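Local coordinates for protein lactaldehyde dehydrogenase (Methanocaldococcus jannaschii, PDB 3PQA) that oxidises lactaldehyde to lactate with NAD(+), which it prefers to NADP, in the biosynthesis of coenzyme F420, at residues B[268-273]-B[316-321]; B[339-344]-B[353-358]; B[349-354]-B[371-376]. One frame throughout, in Å; residues are numbered along the deposited sequence.

Contact 1: B[268-273]-B[316-321]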
loop_
_atom_site.group_PDB
_atom_site.type_symbol
_atom_site.label_atom_id
_atom_site.label_comp_id
_atom_site.label_asym_id
_atom_site.label_seq_id
_atom_site.Cartn_x
_atom_site.Cartn_y
_atom_site.Cartn_z
ATOM N N PHE B 268 -26.900 22.491 -12.645
ATOM C CA PHE B 268 -26.869 23.338 -13.841
ATOM C C PHE B 268 -25.526 23.535 -14.524
ATOM O O PHE B 268 -25.483 24.019 -15.652
ATOM C CB PHE B 268 -27.596 24.663 -13.580
ATOM C CG PHE B 268 -29.032 24.472 -13.143
ATOM C CD1 PHE B 268 -29.945 23.816 -13.973
ATOM C CD2 PHE B 268 -29.458 24.905 -11.892
ATOM C CE1 PHE B 268 -31.263 23.613 -13.580
ATOM C CE2 PHE B 268 -30.788 24.719 -11.485
ATOM C CZ PHE B 268 -31.692 24.063 -12.341
ATOM N N ILE B 269 -24.433 23.139 -13.874
ATOM C CA ILE B 269 -23.145 23.051 -14.567
ATOM C C ILE B 269 -23.292 22.266 -15.882
ATOM O O ILE B 269 -23.924 21.205 -15.917
ATOM C CB ILE B 269 -22.056 22.416 -13.658
ATOM C CG1 ILE B 269 -21.521 23.457 -12.669
ATOM C CG2 ILE B 269 -20.892 21.800 -14.483
ATOM C CD1 ILE B 269 -20.646 24.548 -13.296
ATOM N N TYR B 270 -22.686 22.811 -16.942
ATOM C CA TYR B 270 -22.764 22.282 -18.314
ATOM C C TYR B 270 -24.182 21.852 -18.715
ATOM O O TYR B 270 -24.380 20.841 -19.390
ATOM C CB TYR B 270 -21.693 21.191 -18.574
ATOM C CG TYR B 270 -21.517 20.850 -20.055
ATOM C CD1 TYR B 270 -21.418 21.857 -21.023
ATOM C CD2 TYR B 270 -21.465 19.532 -20.481
ATOM C CE1 TYR B 270 -21.259 21.544 -22.378
ATOM C CE2 TYR B 270 -21.316 19.207 -21.837
ATOM C CZ TYR B 270 -21.206 20.218 -22.775
ATOM O OH TYR B 270 -21.069 19.892 -24.112
ATOM N N ALA B 271 -25.165 22.660 -18.314
ATOM C CA ALA B 271 -26.581 22.426 -18.664
ATOM C C ALA B 271 -27.068 21.032 -18.252
ATOM O O ALA B 271 -27.927 20.440 -18.902
ATOM C CB ALA B 271 -26.817 22.683 -20.169
ATOM N N GLY B 272 -26.486 20.485 -17.182
ATOM C CA GLY B 272 -26.840 19.153 -16.703
ATOM C C GLY B 272 -26.304 17.984 -17.528
ATOM O O GLY B 272 -26.705 16.834 -17.312
ATOM N N GLN B 273 -25.399 18.261 -18.472
ATOM C CA GLN B 273 -24.859 17.212 -19.344
ATOM C C GLN B 273 -23.596 16.602 -18.729
ATOM O O GLN B 273 -22.546 16.527 -19.371
ATOM C CB GLN B 273 -24.567 17.751 -20.747
ATOM C CG GLN B 273 -25.769 18.424 -21.384
ATOM C CD GLN B 273 -25.443 19.052 -22.722
ATOM O OE1 GLN B 273 -25.894 18.568 -23.766
ATOM N NE2 GLN B 273 -24.646 20.111 -22.709
ATOM N N PRO B 316 -26.151 25.957 -24.430
ATOM C CA PRO B 316 -27.118 25.044 -25.026
ATOM C C PRO B 316 -26.824 23.565 -24.731
ATOM O O PRO B 316 -25.702 23.212 -24.331
ATOM C CB PRO B 316 -26.928 25.294 -26.517
ATOM C CG PRO B 316 -25.450 25.583 -26.631
ATOM C CD PRO B 316 -25.133 26.400 -25.405
ATOM N N LEU B 317 -27.834 22.725 -24.937
ATOM C CA LEU B 317 -27.637 21.280 -25.022
ATOM C C LEU B 317 -26.902 20.941 -26.322
ATOM O O LEU B 317 -26.822 21.766 -27.236
ATOM C CB LEU B 317 -28.975 20.542 -24.932
ATOM C CG LEU B 317 -29.773 20.778 -23.640
ATOM C CD1 LEU B 317 -31.067 19.988 -23.670
ATOM C CD2 LEU B 317 -28.937 20.392 -22.414
ATOM N N ILE B 318 -26.367 19.725 -26.402
ATOM C CA ILE B 318 -25.425 19.387 -27.468
ATOM C C ILE B 318 -26.066 19.301 -28.858
ATOM O O ILE B 318 -25.360 19.371 -29.863
ATOM C CB ILE B 318 -24.665 18.080 -27.158
ATOM C CG1 ILE B 318 -23.408 17.965 -28.038
ATOM C CG2 ILE B 318 -25.600 16.877 -27.332
ATOM C CD1 ILE B 318 -22.375 19.109 -27.855
ATOM N N SER B 319 -27.387 19.139 -28.908
ATOM C CA SER B 319 -28.104 19.040 -30.180
ATOM C C SER B 319 -29.558 19.449 -30.016
ATOM O O SER B 319 -30.121 19.350 -28.913
ATOM C CB SER B 319 -28.037 17.611 -30.735
ATOM O OG SER B 319 -28.905 16.741 -30.023
ATOM N N VAL B 320 -30.163 19.906 -31.116
ATOM C CA VAL B 320 -31.595 20.197 -31.148
ATOM C C VAL B 320 -32.390 18.916 -30.898
ATOM O O VAL B 320 -33.368 18.936 -30.150
ATOM C CB VAL B 320 -32.020 20.831 -32.498
ATOM C CG1 VAL B 320 -33.478 21.259 -32.452
ATOM C CG2 VAL B 320 -31.153 22.022 -32.799
ATOM N N GLU B 321 -31.953 17.815 -31.516
ATOM C CA GLU B 321 -32.557 16.483 -31.344
ATOM C C GLU B 321 -32.714 16.127 -29.861
ATOM O O GLU B 321 -33.788 15.706 -29.415
ATOM C CB GLU B 321 -31.716 15.402 -32.040
ATOM C CG GLU B 321 -32.499 14.128 -32.379
ATOM C CD GLU B 321 -31.632 12.877 -32.584
ATOM O OE1 GLU B 321 -30.527 12.954 -33.174
ATOM O OE2 GLU B 321 -32.080 11.787 -32.170
HETATM O O HOH W 1 -23.860 21.398 -25.232
#
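Gln273 reaches across to Leu317 and Ile318 from the loop that leads to Cys275, the catalytic cysteine by similarity in this aldehyde dehydrogenase fold. The loop follows helix 256-268. Its partner is the turn that opens helix 320-335, where Ser319 is the N-cap and its OG caps the backbone N of His322.

The Gln273 side chain leaves with CG anti to the carbonyl carbon (chi1 -54°) and runs extended, which carries the amide to the facing backbone. There OE1 accepts from Ile318 N at 2.9 Å. The bond is bent, and the donor N is tilted 17° from the carbonyl plane of Gln273. NE2 turns back over one face of the Tyr270 ring, offset toward the rim, and makes a weak bond to Tyr270 O at 3.4 Å. A lysine in place of Gln273 would probably leave Ile318 N without its acceptor and put a charge into a buried site.

The apolar part is small. Leu317 CD2 lies 3.8 Å from Ala271 CB and also touches Gln273 CD; the Gln273 and Leu317 side chains cross at a slant. Tyr270 brings its OH beside Ile318 CD1, but that hydroxyl is hydrogen-bonded to Ala84 O. Lys86 makes a cation-pi contact with the Tyr270 ring.

A water completes the join: it accepts from Gln273 NE2 at 2.9 Å and donates to Pro316 O at 2.7 Å.

Contact 2: B[339-344]-B[353-358]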
loop_
_atom_site.group_PDB
_atom_site.type_symbol
_atom_site.label_atom_id
_atom_site.label_comp_id
_atom_site.label_asym_id
_atom_site.label_seq_id
_atom_site.Cartn_x
_atom_site.Cartn_y
_atom_site.Cartn_z
ATOM N N LYS B 339 -45.531 19.117 -11.135
ATOM C CA LYS B 339 -45.828 20.532 -11.046
ATOM C C LYS B 339 -44.628 21.344 -11.518
ATOM O O LYS B 339 -43.550 21.273 -10.921
ATOM C CB LYS B 339 -46.203 20.897 -9.604
ATOM C CG LYS B 339 -46.560 22.367 -9.384
ATOM C CD LYS B 339 -46.786 22.651 -7.909
ATOM C CE LYS B 339 -47.016 24.135 -7.642
ATOM N NZ LYS B 339 -46.394 24.502 -6.327
ATOM N N LEU B 340 -44.819 22.107 -12.593
ATOM C CA LEU B 340 -43.753 22.939 -13.145
ATOM C C LEU B 340 -43.553 24.177 -12.282
ATOM O O LEU B 340 -44.489 24.949 -12.065
ATOM C CB LEU B 340 -44.036 23.317 -14.610
ATOM C CG LEU B 340 -42.948 24.100 -15.358
ATOM C CD1 LEU B 340 -41.673 23.264 -15.555
ATOM C CD2 LEU B 340 -43.451 24.613 -16.712
ATOM N N LEU B 341 -42.332 24.350 -11.786
ATOM C CA LEU B 341 -41.992 25.464 -10.908
ATOM C C LEU B 341 -41.153 26.542 -11.584
ATOM O O LEU B 341 -41.190 27.703 -11.179
ATOM C CB LEU B 341 -41.265 24.954 -9.663
ATOM C CG LEU B 341 -41.986 23.878 -8.850
ATOM C CD1 LEU B 341 -41.138 23.491 -7.659
ATOM C CD2 LEU B 341 -43.377 24.336 -8.403
ATOM N N LEU B 342 -40.386 26.149 -12.599
ATOM C CA LEU B 342 -39.530 27.069 -13.341
ATOM C C LEU B 342 -39.192 26.477 -14.699
ATOM O O LEU B 342 -39.019 25.266 -14.822
ATOM C CB LEU B 342 -38.223 27.341 -12.578
ATOM C CG LEU B 342 -37.238 28.315 -13.236
ATOM C CD1 LEU B 342 -37.775 29.750 -13.172
ATOM C CD2 LEU B 342 -35.855 28.228 -12.625
ATOM N N GLY B 343 -39.094 27.341 -15.708
ATOM C CA GLY B 343 -38.535 26.962 -17.002
ATOM C C GLY B 343 -39.488 26.161 -17.853
ATOM O O GLY B 343 -40.628 26.574 -18.078
ATOM N N GLY B 344 -39.021 25.006 -18.317
ATOM C CA GLY B 344 -39.794 24.145 -19.205
ATOM C C GLY B 344 -39.905 24.740 -20.595
ATOM O O GLY B 344 -40.874 24.477 -21.310
ATOM N N PRO B 353 -33.124 26.406 -17.459
ATOM C CA PRO B 353 -33.235 25.755 -16.153
ATOM C C PRO B 353 -34.699 25.438 -15.822
ATOM O O PRO B 353 -35.561 26.331 -15.839
ATOM C CB PRO B 353 -32.633 26.795 -15.209
ATOM C CG PRO B 353 -31.526 27.387 -16.035
ATOM C CD PRO B 353 -32.112 27.480 -17.439
ATOM N N THR B 354 -34.959 24.159 -15.571
ATOM C CA THR B 354 -36.316 23.630 -15.410
ATOM C C THR B 354 -36.404 22.849 -14.094
ATOM O O THR B 354 -35.551 22.011 -13.792
ATOM C CB THR B 354 -36.703 22.759 -16.629
ATOM O OG1 THR B 354 -36.764 23.591 -17.795
ATOM C CG2 THR B 354 -38.047 22.070 -16.434
ATOM N N ILE B 355 -37.424 23.156 -13.300
ATOM C CA ILE B 355 -37.580 22.559 -11.989
ATOM C C ILE B 355 -39.038 22.145 -11.839
ATOM O O ILE B 355 -39.937 22.920 -12.158
ATOM C CB ILE B 355 -37.209 23.565 -10.882
ATOM C CG1 ILE B 355 -35.779 24.084 -11.086
ATOM C CG2 ILE B 355 -37.394 22.951 -9.482
ATOM C CD1 ILE B 355 -35.397 25.206 -10.148
ATOM N N LEU B 356 -39.258 20.915 -11.384
ATOM C CA LEU B 356 -40.601 20.422 -11.133
ATOM C C LEU B 356 -40.661 19.764 -9.770
ATOM O O LEU B 356 -39.685 19.151 -9.327
ATOM C CB LEU B 356 -41.007 19.381 -12.180
ATOM C CG LEU B 356 -41.130 19.780 -13.651
ATOM C CD1 LEU B 356 -39.789 19.642 -14.354
ATOM C CD2 LEU B 356 -42.159 18.904 -14.331
ATOM N N GLU B 357 -41.803 19.884 -9.098
ATOM C CA GLU B 357 -42.051 19.038 -7.947
ATOM C C GLU B 357 -42.820 17.826 -8.441
ATOM O O GLU B 357 -43.811 17.971 -9.160
ATOM C CB GLU B 357 -42.821 19.743 -6.825
ATOM C CG GLU B 357 -43.184 18.748 -5.723
ATOM C CD GLU B 357 -43.639 19.366 -4.413
ATOM O OE1 GLU B 357 -43.686 20.605 -4.294
ATOM O OE2 GLU B 357 -43.925 18.577 -3.487
ATOM N N VAL B 358 -42.337 16.637 -8.089
ATOM C CA VAL B 358 -42.940 15.388 -8.560
ATOM C C VAL B 358 -43.047 14.362 -7.431
ATOM O O VAL B 358 -42.509 14.580 -6.335
ATOM C CB VAL B 358 -42.141 14.782 -9.755
ATOM C CG1 VAL B 358 -41.924 15.816 -10.864
ATOM C CG2 VAL B 358 -40.791 14.228 -9.288
HETATM O O HOH W 2 -44.237 23.089 -4.953
#
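Ile355 and Leu342 form a hydrogen-bonded pair where antiparallel strands 339-342 and 350-357 meet, and they bury the most surface here. Leu342 CD2 comes within 3.9 Å of Ile355 CD1. With CG anti to its backbone N (chi1 -179°), Leu342 also puts CG and CD2 against Pro353 O. Ile355 holds CG1 anti to its carbonyl carbon (chi1 -56°), and the CD1 at the end of that branch is the atom that meets Leu342.

The backbone beside them forms a classic beta bulge. Ile355 O takes two N-H groups, from Leu341 N at 2.8 Å and from Leu342 N at 3.3 Å. The second donor lies in the carbonyl plane, on a lone pair. Ile355 N returns a bond to Leu342 O. The extra residue, Leu341, turns toward strand 350-357, and its CD1 reaches Ile355 CG2 and Glu357 CB.

Lys339 pairs with Glu357 through two backbone bonds. Their side chains stand on the same face, and a water joins the charged ends. It accepts from Lys339 NZ at 2.9 Å and donates to Glu357 OE1 at 2.6 Å. Glu357 OE2 has a salt bridge to Arg378.

At the other end Gly344 N gives a hydrogen bond to Thr354 OG1 at 2.7 Å.

Helix 288-300 packs on the face of Leu342, Ile355 and Glu357, with Ile292 on Leu341 and Glu357, Phe295 on Ile355 and Ala299 on Leu342. Strand 373-379 runs along strand 350-357 as its parallel neighbour.

Contact 3: B[349-354]-B[371-376]; sequences ALFYPT and APVIPI
Thr354 bonds to segment 371-376 through both of its backbone polar groups. Its N donates to Pro372 O at 2.8 Å, almost in line with the C=O bond. Its O accepts from Ile374 N, also at 2.8 Å, with the donor tilted 24° from the carbonyl plane. Val373 sits between these two bonds and brings CG2 to 4.0 Å from Thr354 CB.

The same methyl touches Phe351 CE1 at 3.9 Å. Val373 places CG2 anti to its carbonyl carbon and CG1 anti to its backbone N (chi1 175°), which sets CG2 between the phenylalanine and the threonine. The Pro372 ring adds its CG, 3.4 Å from Phe351 O and 4.1 Å from Phe351 CD1.

These bonds make a parallel bridge between strands 350-357 and 373-379, neighbours in the mixed sheet of the aldehyde dehydrogenase domain that carries the cysteine loop. Pro372 is the centre of an inverse gamma turn just before its strand, with a weak bond from Val373 N to Ala371 O.

Thr354 OG1 donates to Tyr352 O at 2.7 Å, tying the side chain back across Pro353. Further out, Val326 of helix 320-335 packs on Phe351 and Val373, and Phe268 covers Pro372 and Ile374.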
loop_
_atom_site.group_PDB
_atom_site.type_symbol
_atom_site.label_atom_id
_atom_site.label_comp_id
_atom_site.label_asym_id
_atom_site.label_seq_id
_atom_site.Cartn_x
_atom_site.Cartn_y
_atom_site.Cartn_z
ATOM N N ALA B 349 -31.665 24.439 -29.357
ATOM C CA ALA B 349 -31.010 23.551 -28.397
ATOM C C ALA B 349 -30.797 24.195 -27.018
ATOM O O ALA B 349 -30.371 23.518 -26.069
ATOM C CB ALA B 349 -29.697 23.021 -28.967
ATOM N N LEU B 350 -31.085 25.491 -26.908
ATOM C CA LEU B 350 -30.920 26.203 -25.646
ATOM C C LEU B 350 -32.080 25.870 -24.701
ATOM O O LEU B 350 -33.218 26.317 -24.893
ATOM C CB LEU B 350 -30.768 27.715 -25.867
ATOM C CG LEU B 350 -30.314 28.569 -24.677
ATOM C CD1 LEU B 350 -28.915 28.158 -24.190
ATOM C CD2 LEU B 350 -30.333 30.057 -25.020
ATOM N N PHE B 351 -31.787 25.055 -23.692
ATOM C CA PHE B 351 -32.814 24.592 -22.771
ATOM C C PHE B 351 -32.690 25.314 -21.440
ATOM O O PHE B 351 -31.632 25.285 -20.804
ATOM C CB PHE B 351 -32.742 23.076 -22.575
ATOM C CG PHE B 351 -34.076 22.450 -22.283
ATOM C CD1 PHE B 351 -34.666 22.593 -21.033
ATOM C CD2 PHE B 351 -34.755 21.744 -23.275
ATOM C CE1 PHE B 351 -35.901 22.033 -20.756
ATOM C CE2 PHE B 351 -36.008 21.192 -23.021
ATOM C CZ PHE B 351 -36.583 21.332 -21.751
ATOM N N TYR B 352 -33.780 25.945 -21.008
ATOM C CA TYR B 352 -33.723 26.774 -19.808
ATOM C C TYR B 352 -33.803 25.945 -18.528
ATOM O O TYR B 352 -34.448 24.888 -18.513
ATOM C CB TYR B 352 -34.811 27.866 -19.868
ATOM C CG TYR B 352 -34.455 28.905 -20.904
ATOM C CD1 TYR B 352 -34.629 28.643 -22.267
ATOM C CD2 TYR B 352 -33.889 30.116 -20.530
ATOM C CE1 TYR B 352 -34.259 29.575 -23.228
ATOM C CE2 TYR B 352 -33.522 31.062 -21.481
ATOM C CZ TYR B 352 -33.701 30.779 -22.829
ATOM O OH TYR B 352 -33.348 31.710 -23.781
ATOM N N PRO B 353 -33.124 26.406 -17.459
ATOM C CA PRO B 353 -33.235 25.755 -16.153
ATOM C C PRO B 353 -34.699 25.438 -15.822
ATOM O O PRO B 353 -35.561 26.331 -15.839
ATOM C CB PRO B 353 -32.633 26.795 -15.209
ATOM C CG PRO B 353 -31.526 27.387 -16.035
ATOM C CD PRO B 353 -32.112 27.480 -17.439
ATOM N N THR B 354 -34.959 24.159 -15.571
ATOM C CA THR B 354 -36.316 23.630 -15.410
ATOM C C THR B 354 -36.404 22.849 -14.094
ATOM O O THR B 354 -35.551 22.011 -13.792
ATOM C CB THR B 354 -36.703 22.759 -16.629
ATOM O OG1 THR B 354 -36.764 23.591 -17.795
ATOM C CG2 THR B 354 -38.047 22.070 -16.434
ATOM N N ALA B 371 -29.742 17.036 -18.990
ATOM C CA ALA B 371 -30.405 18.306 -19.273
ATOM C C ALA B 371 -30.621 19.065 -17.976
ATOM O O ALA B 371 -30.565 18.468 -16.892
ATOM C CB ALA B 371 -31.738 18.063 -19.945
ATOM N N PRO B 372 -30.888 20.381 -18.075
ATOM C CA PRO B 372 -31.041 21.164 -16.847
ATOM C C PRO B 372 -32.467 21.068 -16.300
ATOM O O PRO B 372 -33.137 22.083 -16.118
ATOM C CB PRO B 372 -30.718 22.585 -17.307
ATOM C CG PRO B 372 -31.219 22.609 -18.748
ATOM C CD PRO B 372 -30.920 21.231 -19.288
ATOM N N VAL B 373 -32.909 19.835 -16.065
ATOM C CA VAL B 373 -34.268 19.510 -15.622
ATOM C C VAL B 373 -34.186 18.766 -14.286
ATOM O O VAL B 373 -33.673 17.640 -14.228
ATOM C CB VAL B 373 -35.010 18.614 -16.652
ATOM C CG1 VAL B 373 -36.370 18.179 -16.119
ATOM C CG2 VAL B 373 -35.146 19.326 -17.998
ATOM N N ILE B 374 -34.706 19.399 -13.229
ATOM C CA ILE B 374 -34.561 18.895 -11.867
ATOM C C ILE B 374 -35.909 18.570 -11.213
ATOM O O ILE B 374 -36.682 19.488 -10.892
ATOM C CB ILE B 374 -33.815 19.906 -10.963
ATOM C CG1 ILE B 374 -32.550 20.456 -11.651
ATOM C CG2 ILE B 374 -33.541 19.294 -9.565
ATOM C CD1 ILE B 374 -31.510 19.376 -12.076
ATOM N N PRO B 375 -36.188 17.269 -11.011
ATOM C CA PRO B 375 -37.339 16.858 -10.208
ATOM C C PRO B 375 -36.996 16.920 -8.727
ATOM O O PRO B 375 -35.899 16.503 -8.312
ATOM C CB PRO B 375 -37.569 15.415 -10.630
ATOM C CG PRO B 375 -36.171 14.928 -10.992
ATOM C CD PRO B 375 -35.437 16.114 -11.547
ATOM N N ILE B 376 -37.930 17.460 -7.950
ATOM C CA ILE B 376 -37.795 17.550 -6.503
ATOM C C ILE B 376 -38.945 16.750 -5.909
ATOM O O ILE B 376 -40.097 16.939 -6.312
ATOM C CB ILE B 376 -37.878 19.014 -6.011
ATOM C CG1 ILE B 376 -36.708 19.837 -6.587
ATOM C CG2 ILE B 376 -37.890 19.061 -4.467
ATOM C CD1 ILE B 376 -36.812 21.334 -6.375
#

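Overall arrangement
Contacts 2 and 3 share Pro353 and Thr354, and their centres are 8 Å apart. Strand 350-357 is common to both: strand 339-342 pairs with it antiparallel and strand 373-379 parallel. Leu356 O and Ile376 N, 2.8 Å apart, probably continue the parallel ladder. Contact 1 lies about 9 Å from contact 3, centre to centre, and is probably joined to it by Leu317 N to Ala349 O at 2.9 Å. Phe268 reaches both other contacts, with CE1 3.8 Å from Pro353 CB. Contact 1 is nearest the probable active site: the Gln273 side chain is about 9 Å from that of Cys275, the catalytic cysteine by similarity. Contacts 2 and 3 lie away from the annotated sites.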